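Local coordinates for putative histidinol-phosphate aminotransferase (Erwinia carotovora atroseptica, PDB 3LY1), which probably acts as a pyridoxal-phosphate-dependent transaminase of the histidinol-phosphate aminotransferase type, at residues K59-H63 / H64-A68; D161-E164 / P165-S169; Q274-L277 / K278-D282; F127-E130 / G131-A134. All coordinates share one frame; numbering follows the deposited sequence.

Contact 1: K59-H63 / H64-A68; sequences KLAAH and HQVEA
Val66 N donates to Ala61 O over 2.9 Å in an almost straight bond (178° at the hydrogen), while one residue earlier Gln65 N reaches Ala62 O at 3.1 Å. The two differ in approach: Gln65 N stands well above the carbonyl plane of Ala62. His64 N still keeps the helical bond to Leu60 O, at 3.0 Å, and adds a weak one to Ala61 O. Around this polar knot the imidazoles of His63 and His64 meet edge to face, their planes at 84°. CD2 at the rim of His63 lies 3.7 Å from NE2 of His64, brought there because the His63 ring turns away from its own backbone N and toward the next residue (chi1 -177°). The buried His64 ring is fixed at both nitrogens, ND1 by Ser195 and NE2 by Tyr224. On another side of the turn, Ala61 CB packs 4.1 Å from Val66 CG2, and both side chains also touch Ile71 of the strand that follows. Gln65, with its positive phi of 46°, is the C-prime residue, and the 6→1 bond of Val66 N, enclosing the 5→2 bond of Gln65 N, makes this a Schellman motif, the classic helix C-terminus, here turning helix 50-63 toward strand 71-74.

Contact 2: D161-E164 / P165-S169; sequences DVIE and PWIAS
Ile163 and Ile167 lie side by side one turn apart on helix 160-168, the crossover helix of a beta-alpha-beta unit between the parallel strands 143-148 and 174-179. Ile167 can be followed outward. Its CB sits 3.8 Å from Glu164 O. CG1, placed beside the backbone N and opposite the carbonyl carbon (chi1 -62°), passes Ile163 O at 3.5 Å. The chain then runs on extended, and CD1 comes to rest 3.6 Å from Ile163 CG2, a methyl-to-methyl contact between two buried branches that point the same way. Beyond the pair, Ile163 packs on Leu147 of the sheet and Ile167 on Ile194.

The backbone beneath is held by Ile167 N to Ile163 O at 3.1 Å and by Ala168 N to Glu164 O, shorter at 2.8 Å. Pro165 interrupts this pattern. Having no N-H to offer the preceding turn, it kinks the helix there. Trp166 turns its indole away from residues 161-164, toward Phe176 in an edge-to-face pair, and Glu164 sends its carboxylate to Arg192 in a salt bridge. At the far end Ser169 OG doubles back to donate to Trp166 O at 2.7 Å. The proline ring instead brings its CG to 3.2 Å from Asp161 O, the carbonyl four residues back.

Contact 3: Q274-L277 / K278-D282; sequences QILL and KALED
Helix 259-283, the long helix that packs against helix 335-350 and strand 294-298, gives a textbook stretch of alpha-helix in which residues Leu276 and Leu280 meet one turn apart. Four successive backbone bonds run from i+4 to i. Glu281 N to Leu277 O is nearly linear, 175° at the hydrogen and 2.9 Å long. Lys278 N to Gln274 O matches it in length, and Leu280 N bonds to Leu276 O at 3.0 Å. Ala279 N to Ile275 O is weak, stretched to 3.4 Å.

The leucines make the apolar side. Leu280 folds back over the preceding turn: its CG rests on Leu276 O, and its CD1 lies 4.1 Å from Leu276 CG and 4.2 Å from Leu277 CD2, so one methyl touches both leucines of the preceding turn. The two chains of Leu276 and Leu280 meet at a slant, since Leu276 CG stands opposite its backbone N (chi1 180°) whereas Leu280 CG stands beside its own. All three leucines also touch Val295, and Leu276 and Leu280 reach Met345.

Glu281 lays CB and CG each 3.5 Å from Leu277 O before its carboxylate leaves for Tyr287. Backbone bonds thus set the turn, while the side chains divide by face: leucine methyls pack on strand 294-298 and helix 335-350, and the acids of Glu281 and Asp282 bond to Tyr287 and Arg346.

Contact 4: F127-E130 / G131-A134; sequences FDIE and GLKA
Asp128 OD1 accepts from Gly131 N at 2.9 Å, the amide arriving from above the carboxylate plane rather than within it. The carboxylate reaches forward over the first turn because Asp128 CG is turned opposite its backbone N (chi1 178°). The main chain of Asp128 serves the same turn: its O takes Leu132 N at 3.0 Å. Next along, Lys133 N closes on Ile129 O in a nearly straight bond of 2.9 Å, and Ala134 N on Glu130 O.

A second grip lies on the outer surface. Glu130 bends at chi2 (-57°) and runs alongside the fully extended Lys133, so that NZ forms a salt bridge with OE2 at 3.2 Å, on the syn side but tilted 32° out of the carboxylate plane. A water completes the circle, donating to Glu130 OE1 at 2.7 Å and accepting from Lys133 NZ, and the two ends are thereby linked twice.

The inward side is apolar. Ile129 CD1 and Leu132 CD1 touch at 3.9 Å, with Phe127 CB slightly farther from the same leucine methyl. Leu132 goes on to Val96 and Val119 of the sheet, while the Phe127 side chain touches Pro98 and Met121. The Asp128 bond to Gly131 N is the capping bond of an N-cap right before helix 129-137, which connects strand 115-119 to strand 143-148 in the large domain of the aminotransferase fold.

Overall arrangement
The four contacts each lie on one continuous stretch of chain, partly buried, with mostly apolar side chains inward; contact 1 is the exception, burying a histidine whose two nitrogens are both bonded. They sample different stations of a helix: contact 4 its start, contact 3 regular, unkinked turns near the end of a long helix, contact 2 a proline kink and contact 1 a Schellman end. Buried leucines dominate contact 3, whereas contact 4 adds a surface salt bridge. Contacts 2 and 4, centres about 12 Å apart, touch where Trp166 lies on Leu132 and Lys133 and Val162 meets Ile129. Contacts 1 and 3 sit on opposite sides of the chain's centre, 3 against a separate two-stranded sheet.

Contact 1: K59-H63 / H64-A68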
loop_
_atom_site.group_PDB
_atom_site.type_symbol
_atom_site.label_atom_id
_atom_site.label_comp_id
_atom_site.label_asym_id
_atom_site.label_seq_id
_atom_site.Cartn_x
_atom_site.Cartn_y
_atom_site.Cartn_z
ATOM N N LYS A 59 -11.924 5.560 14.639
ATOM C CA LYS A 59 -11.610 6.920 14.992
ATOM C C LYS A 59 -11.874 7.906 13.824
ATOM O O LYS A 59 -12.375 8.993 14.043
ATOM C CB LYS A 59 -10.161 6.976 15.453
ATOM C CG LYS A 59 -9.794 8.142 16.327
ATOM C CD LYS A 59 -8.302 8.089 16.744
ATOM C CE LYS A 59 -8.038 8.599 18.196
ATOM N NZ LYS A 59 -8.566 9.951 18.462
ATOM N N LEU A 60 -11.562 7.508 12.584
ATOM C CA LEU A 60 -11.835 8.345 11.419
ATOM C C LEU A 60 -13.335 8.448 11.148
ATOM O O LEU A 60 -13.843 9.504 10.704
ATOM C CB LEU A 60 -11.080 7.792 10.195
ATOM C CG LEU A 60 -9.560 8.056 10.259
ATOM C CD1 LEU A 60 -8.791 7.240 9.225
ATOM C CD2 LEU A 60 -9.223 9.559 10.107
ATOM N N ALA A 61 -14.052 7.370 11.417
ATOM C CA ALA A 61 -15.507 7.352 11.285
ATOM C C ALA A 61 -16.128 8.362 12.235
ATOM O O ALA A 61 -16.970 9.163 11.819
ATOM C CB ALA A 61 -16.076 5.948 11.559
ATOM N N ALA A 62 -15.688 8.350 13.493
ATOM C CA ALA A 62 -16.162 9.345 14.473
ATOM C C ALA A 62 -15.813 10.780 14.049
ATOM O O ALA A 62 -16.650 11.668 14.125
ATOM C CB ALA A 62 -15.645 9.037 15.901
ATOM N N HIS A 63 -14.596 10.994 13.558
ATOM C CA HIS A 63 -14.164 12.313 13.093
ATOM C C HIS A 63 -15.056 12.847 11.987
ATOM O O HIS A 63 -15.333 14.026 11.940
ATOM C CB HIS A 63 -12.735 12.247 12.578
ATOM C CG HIS A 63 -12.191 13.571 12.155
ATOM N ND1 HIS A 63 -11.813 14.541 13.059
ATOM C CD2 HIS A 63 -11.990 14.096 10.925
ATOM C CE1 HIS A 63 -11.396 15.609 12.398
ATOM N NE2 HIS A 63 -11.481 15.359 11.100
ATOM N N HIS A 64 -15.482 11.981 11.081
ATOM C CA HIS A 64 -16.300 12.396 9.945
ATOM C C HIS A 64 -17.792 12.195 10.161
ATOM O O HIS A 64 -18.558 12.330 9.216
ATOM C CB HIS A 64 -15.839 11.653 8.692
ATOM C CG HIS A 64 -14.555 12.173 8.153
ATOM N ND1 HIS A 64 -14.485 13.336 7.416
ATOM C CD2 HIS A 64 -13.286 11.732 8.288
ATOM C CE1 HIS A 64 -13.224 13.568 7.096
ATOM N NE2 HIS A 64 -12.476 12.612 7.617
ATOM N N GLN A 65 -18.193 11.873 11.398
ATOM C CA GLN A 65 -19.596 11.559 11.756
ATOM C C GLN A 65 -20.272 10.611 10.778
ATOM O O GLN A 65 -21.382 10.876 10.277
ATOM C CB GLN A 65 -20.443 12.831 11.933
ATOM C CG GLN A 65 -19.875 13.820 12.939
ATOM C CD GLN A 65 -20.554 15.201 12.885
ATOM O OE1 GLN A 65 -19.931 16.199 13.210
ATOM N NE2 GLN A 65 -21.817 15.253 12.461
ATOM N N VAL A 66 -19.604 9.482 10.546
ATOM C CA VAL A 66 -20.124 8.402 9.719
ATOM C C VAL A 66 -19.913 7.115 10.516
ATOM O O VAL A 66 -19.315 7.148 11.604
ATOM C CB VAL A 66 -19.409 8.321 8.359
ATOM C CG1 VAL A 66 -19.746 9.559 7.492
ATOM C CG2 VAL A 66 -17.855 8.117 8.521
ATOM N N GLU A 67 -20.419 6.002 10.009
ATOM C CA GLU A 67 -20.164 4.702 10.651
ATOM C C GLU A 67 -18.895 4.078 10.011
ATOM O O GLU A 67 -18.421 4.577 9.013
ATOM C CB GLU A 67 -21.380 3.789 10.516
ATOM C CG GLU A 67 -22.664 4.356 11.141
ATOM C CD GLU A 67 -22.576 4.509 12.677
ATOM O OE1 GLU A 67 -21.650 3.968 13.318
ATOM O OE2 GLU A 67 -23.456 5.168 13.272
ATOM N N ALA A 68 -18.343 3.013 10.587
ATOM C CA ALA A 68 -17.069 2.437 10.105
ATOM C C ALA A 68 -17.136 1.944 8.668
ATOM O O ALA A 68 -16.149 2.070 7.933
ATOM C CB ALA A 68 -16.593 1.317 11.024
#

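Contact 2: D161-E164 / P165-S169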
loop_
_atom_site.group_PDB
_atom_site.type_symbol
_atom_site.label_atom_id
_atom_site.label_comp_id
_atom_site.label_asym_id
_atom_site.label_seq_id
_atom_site.Cartn_x
_atom_site.Cartn_y
_atom_site.Cartn_z
ATOM N N ASP A 161 -20.159 26.985 -2.486
ATOM C CA ASP A 161 -21.484 27.257 -3.050
ATOM C C ASP A 161 -21.553 27.043 -4.565
ATOM O O ASP A 161 -22.618 27.098 -5.160
ATOM C CB ASP A 161 -22.041 28.625 -2.608
ATOM C CG ASP A 161 -21.257 29.816 -3.134
ATOM O OD1 ASP A 161 -20.278 29.621 -3.903
ATOM O OD2 ASP A 161 -21.649 30.975 -2.793
ATOM N N VAL A 162 -20.412 26.801 -5.187
ATOM C CA VAL A 162 -20.327 26.456 -6.600
ATOM C C VAL A 162 -20.326 24.921 -6.780
ATOM O O VAL A 162 -21.013 24.392 -7.642
ATOM C CB VAL A 162 -19.069 27.112 -7.179
ATOM C CG1 VAL A 162 -18.671 26.511 -8.543
ATOM C CG2 VAL A 162 -19.287 28.606 -7.249
ATOM N N ILE A 163 -19.604 24.206 -5.929
ATOM C CA ILE A 163 -19.554 22.717 -5.986
ATOM C C ILE A 163 -20.773 21.986 -5.376
ATOM O O ILE A 163 -21.336 21.067 -6.013
ATOM C CB ILE A 163 -18.252 22.196 -5.335
ATOM C CG1 ILE A 163 -17.058 22.672 -6.178
ATOM C CG2 ILE A 163 -18.264 20.667 -5.212
ATOM C CD1 ILE A 163 -15.672 22.199 -5.721
ATOM N N GLU A 164 -21.168 22.367 -4.171
ATOM C CA GLU A 164 -22.245 21.652 -3.453
ATOM C C GLU A 164 -23.576 21.538 -4.219
ATOM O O GLU A 164 -24.160 20.451 -4.233
ATOM C CB GLU A 164 -22.486 22.207 -2.049
ATOM C CG GLU A 164 -21.331 21.995 -1.092
ATOM C CD GLU A 164 -21.503 22.707 0.257
ATOM O OE1 GLU A 164 -22.539 23.394 0.466
ATOM O OE2 GLU A 164 -20.595 22.586 1.120
ATOM N N PRO A 165 -24.055 22.624 -4.861
ATOM C CA PRO A 165 -25.339 22.468 -5.546
ATOM C C PRO A 165 -25.256 21.605 -6.772
ATOM O O PRO A 165 -26.242 20.993 -7.133
ATOM C CB PRO A 165 -25.711 23.902 -5.984
ATOM C CG PRO A 165 -24.900 24.791 -5.165
ATOM C CD PRO A 165 -23.624 24.026 -4.866
ATOM N N TRP A 166 -24.107 21.593 -7.441
ATOM C CA TRP A 166 -23.907 20.657 -8.550
ATOM C C TRP A 166 -24.025 19.208 -8.067
ATOM O O TRP A 166 -24.774 18.415 -8.648
ATOM C CB TRP A 166 -22.550 20.894 -9.192
ATOM C CG TRP A 166 -22.243 20.026 -10.391
ATOM C CD1 TRP A 166 -23.130 19.379 -11.210
ATOM C CD2 TRP A 166 -20.945 19.756 -10.917
ATOM N NE1 TRP A 166 -22.453 18.712 -12.206
ATOM C CE2 TRP A 166 -21.111 18.934 -12.050
ATOM C CE3 TRP A 166 -19.659 20.146 -10.548
ATOM C CZ2 TRP A 166 -20.037 18.503 -12.820
ATOM C CZ3 TRP A 166 -18.590 19.701 -11.304
ATOM C CH2 TRP A 166 -18.786 18.888 -12.421
ATOM N N ILE A 167 -23.332 18.892 -6.972
ATOM C CA ILE A 167 -23.331 17.513 -6.449
ATOM C C ILE A 167 -24.718 17.145 -5.910
ATOM O O ILE A 167 -25.222 16.046 -6.146
ATOM C CB ILE A 167 -22.251 17.316 -5.369
ATOM C CG1 ILE A 167 -20.865 17.557 -5.989
ATOM C CG2 ILE A 167 -22.382 15.900 -4.698
ATOM C CD1 ILE A 167 -19.691 17.415 -5.008
ATOM N N ALA A 168 -25.341 18.088 -5.218
ATOM C CA ALA A 168 -26.648 17.881 -4.637
ATOM C C ALA A 168 -27.708 17.654 -5.727
ATOM O O ALA A 168 -28.710 17.022 -5.474
ATOM C CB ALA A 168 -27.017 19.055 -3.725
ATOM N N SER A 169 -27.477 18.155 -6.945
ATOM C CA SER A 169 -28.428 17.982 -8.043
ATOM C C SER A 169 -28.414 16.557 -8.602
ATOM O O SER A 169 -29.255 16.229 -9.418
ATOM C CB SER A 169 -28.183 19.006 -9.175
ATOM O OG SER A 169 -27.079 18.668 -10.010
#

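Contact 3: Q274-L277 / K278-D282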
loop_
_atom_site.group_PDB
_atom_site.type_symbol
_atom_site.label_atom_id
_atom_site.label_comp_id
_atom_site.label_asym_id
_atom_site.label_seq_id
_atom_site.Cartn_x
_atom_site.Cartn_y
_atom_site.Cartn_z
ATOM N N GLN A 274 3.745 33.959 3.708
ATOM C CA GLN A 274 3.917 35.407 3.643
ATOM C C GLN A 274 5.364 35.823 3.279
ATOM O O GLN A 274 5.557 36.826 2.590
ATOM C CB GLN A 274 3.430 36.058 4.940
ATOM C CG GLN A 274 1.925 35.819 5.199
ATOM C CD GLN A 274 1.038 36.334 4.068
ATOM O OE1 GLN A 274 1.062 37.517 3.747
ATOM N NE2 GLN A 274 0.268 35.442 3.451
ATOM N N ILE A 275 6.353 35.050 3.699
ATOM C CA ILE A 275 7.729 35.345 3.313
ATOM C C ILE A 275 7.930 35.228 1.807
ATOM O O ILE A 275 8.548 36.086 1.189
ATOM C CB ILE A 275 8.725 34.425 4.026
ATOM C CG1 ILE A 275 8.713 34.758 5.516
ATOM C CG2 ILE A 275 10.170 34.594 3.468
ATOM C CD1 ILE A 275 9.470 33.741 6.372
ATOM N N LEU A 276 7.407 34.162 1.217
ATOM C CA LEU A 276 7.490 34.003 -0.226
ATOM C C LEU A 276 6.695 35.078 -0.986
ATOM O O LEU A 276 7.210 35.632 -1.982
ATOM C CB LEU A 276 7.077 32.594 -0.631
ATOM C CG LEU A 276 7.115 32.314 -2.141
ATOM C CD1 LEU A 276 8.503 32.527 -2.764
ATOM C CD2 LEU A 276 6.646 30.885 -2.325
ATOM N N LEU A 277 5.472 35.368 -0.520
ATOM C CA LEU A 277 4.586 36.355 -1.169
ATOM C C LEU A 277 5.212 37.762 -1.139
ATOM O O LEU A 277 5.142 38.474 -2.146
ATOM C CB LEU A 277 3.170 36.364 -0.557
ATOM C CG LEU A 277 2.330 35.064 -0.657
ATOM C CD1 LEU A 277 0.838 35.297 -0.316
ATOM C CD2 LEU A 277 2.469 34.400 -2.046
ATOM N N LYS A 278 5.858 38.114 -0.029
ATOM C CA LYS A 278 6.578 39.390 0.096
ATOM C C LYS A 278 7.633 39.501 -1.004
ATOM O O LYS A 278 7.732 40.523 -1.666
ATOM C CB LYS A 278 7.238 39.518 1.484
ATOM C CG LYS A 278 7.765 40.927 1.827
ATOM C CD LYS A 278 8.458 40.984 3.202
ATOM C CE LYS A 278 9.445 42.157 3.334
ATOM N NZ LYS A 278 8.799 43.470 3.074
ATOM N N ALA A 279 8.426 38.437 -1.206
ATOM C CA ALA A 279 9.437 38.413 -2.293
ATOM C C ALA A 279 8.820 38.548 -3.700
ATOM O O ALA A 279 9.341 39.303 -4.531
ATOM C CB ALA A 279 10.346 37.159 -2.202
ATOM N N LEU A 280 7.713 37.849 -3.964
ATOM C CA LEU A 280 7.034 37.908 -5.268
ATOM C C LEU A 280 6.482 39.324 -5.594
ATOM O O LEU A 280 6.617 39.829 -6.729
ATOM C CB LEU A 280 5.931 36.837 -5.368
ATOM C CG LEU A 280 6.435 35.386 -5.357
ATOM C CD1 LEU A 280 5.262 34.408 -5.187
ATOM C CD2 LEU A 280 7.230 35.048 -6.660
ATOM N N GLU A 281 5.848 39.930 -4.597
ATOM C CA GLU A 281 5.419 41.326 -4.646
ATOM C C GLU A 281 6.555 42.318 -4.916
ATOM O O GLU A 281 6.399 43.211 -5.730
ATOM C CB GLU A 281 4.667 41.682 -3.362
ATOM C CG GLU A 281 3.277 41.119 -3.435
ATOM C CD GLU A 281 2.532 41.214 -2.158
ATOM O OE1 GLU A 281 3.027 41.906 -1.230
ATOM O OE2 GLU A 281 1.447 40.585 -2.082
ATOM N N ASP A 282 7.703 42.134 -4.274
ATOM C CA ASP A 282 8.861 42.996 -4.530
ATOM C C ASP A 282 9.337 42.826 -5.985
ATOM O O ASP A 282 9.749 43.771 -6.619
ATOM C CB ASP A 282 9.999 42.636 -3.597
ATOM C CG ASP A 282 9.727 43.036 -2.124
ATOM O OD1 ASP A 282 8.771 43.803 -1.832
ATOM O OD2 ASP A 282 10.484 42.559 -1.257
#

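Contact 4: F127-E130 / G131-A134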
loop_
_atom_site.group_PDB
_atom_site.type_symbol
_atom_site.label_atom_id
_atom_site.label_comp_id
_atom_site.label_asym_id
_atom_site.label_seq_id
_atom_site.Cartn_x
_atom_site.Cartn_y
_atom_site.Cartn_z
ATOM N N PHE A 127 -11.106 26.852 -11.776
ATOM C CA PHE A 127 -11.887 25.833 -12.412
ATOM C C PHE A 127 -13.025 26.503 -13.175
ATOM O O PHE A 127 -13.607 27.447 -12.678
ATOM C CB PHE A 127 -12.516 24.915 -11.370
ATOM C CG PHE A 127 -11.576 23.956 -10.704
ATOM C CD1 PHE A 127 -10.214 23.971 -10.922
ATOM C CD2 PHE A 127 -12.087 23.051 -9.781
ATOM C CE1 PHE A 127 -9.399 23.045 -10.258
ATOM C CE2 PHE A 127 -11.268 22.153 -9.122
ATOM C CZ PHE A 127 -9.940 22.160 -9.348
ATOM N N ASP A 128 -13.317 26.027 -14.377
ATOM C CA ASP A 128 -14.531 26.417 -15.076
ATOM C C ASP A 128 -15.626 25.419 -14.666
ATOM O O ASP A 128 -15.885 24.436 -15.377
ATOM C CB ASP A 128 -14.280 26.436 -16.583
ATOM C CG ASP A 128 -15.517 26.795 -17.391
ATOM O OD1 ASP A 128 -16.556 27.131 -16.818
ATOM O OD2 ASP A 128 -15.456 26.720 -18.637
ATOM N N ILE A 129 -16.269 25.673 -13.517
ATOM C CA ILE A 129 -17.316 24.764 -13.039
ATOM C C ILE A 129 -18.464 24.600 -14.039
ATOM O O ILE A 129 -18.934 23.471 -14.271
ATOM C CB ILE A 129 -17.852 25.153 -11.653
ATOM C CG1 ILE A 129 -16.723 24.972 -10.637
ATOM C CG2 ILE A 129 -18.997 24.194 -11.266
ATOM C CD1 ILE A 129 -16.368 23.496 -10.409
ATOM N N GLU A 130 -18.888 25.694 -14.670
ATOM C CA GLU A 130 -19.931 25.582 -15.708
ATOM C C GLU A 130 -19.486 24.696 -16.881
ATOM O O GLU A 130 -20.277 23.885 -17.385
ATOM C CB GLU A 130 -20.417 26.936 -16.193
ATOM C CG GLU A 130 -21.172 27.778 -15.149
ATOM C CD GLU A 130 -22.418 27.075 -14.548
ATOM O OE1 GLU A 130 -23.103 26.305 -15.259
ATOM O OE2 GLU A 130 -22.707 27.301 -13.352
ATOM N N GLY A 131 -18.224 24.791 -17.270
ATOM C CA GLY A 131 -17.675 23.906 -18.314
ATOM C C GLY A 131 -17.640 22.434 -17.919
ATOM O O GLY A 131 -17.926 21.566 -18.713
ATOM N N LEU A 132 -17.285 22.165 -16.674
ATOM C CA LEU A 132 -17.262 20.806 -16.132
ATOM C C LEU A 132 -18.684 20.228 -16.056
ATOM O O LEU A 132 -18.923 19.084 -16.434
ATOM C CB LEU A 132 -16.580 20.791 -14.754
ATOM C CG LEU A 132 -15.087 21.187 -14.742
ATOM C CD1 LEU A 132 -14.631 21.804 -13.425
ATOM C CD2 LEU A 132 -14.211 20.008 -15.104
ATOM N N LYS A 133 -19.628 21.018 -15.562
ATOM C CA LYS A 133 -21.031 20.609 -15.561
ATOM C C LYS A 133 -21.511 20.268 -16.954
ATOM O O LYS A 133 -22.196 19.291 -17.115
ATOM C CB LYS A 133 -21.940 21.696 -15.064
ATOM C CG LYS A 133 -21.875 22.027 -13.619
ATOM C CD LYS A 133 -22.860 23.197 -13.423
ATOM C CE LYS A 133 -22.917 23.671 -11.999
ATOM N NZ LYS A 133 -23.923 24.784 -11.843
ATOM N N ALA A 134 -21.186 21.117 -17.926
ATOM C CA ALA A 134 -21.615 20.943 -19.333
ATOM C C ALA A 134 -21.004 19.668 -19.951
ATOM O O ALA A 134 -21.637 18.976 -20.777
ATOM C CB ALA A 134 -21.233 22.198 -20.160
HETATM O O HOH W 1 -25.493 25.985 -14.122
#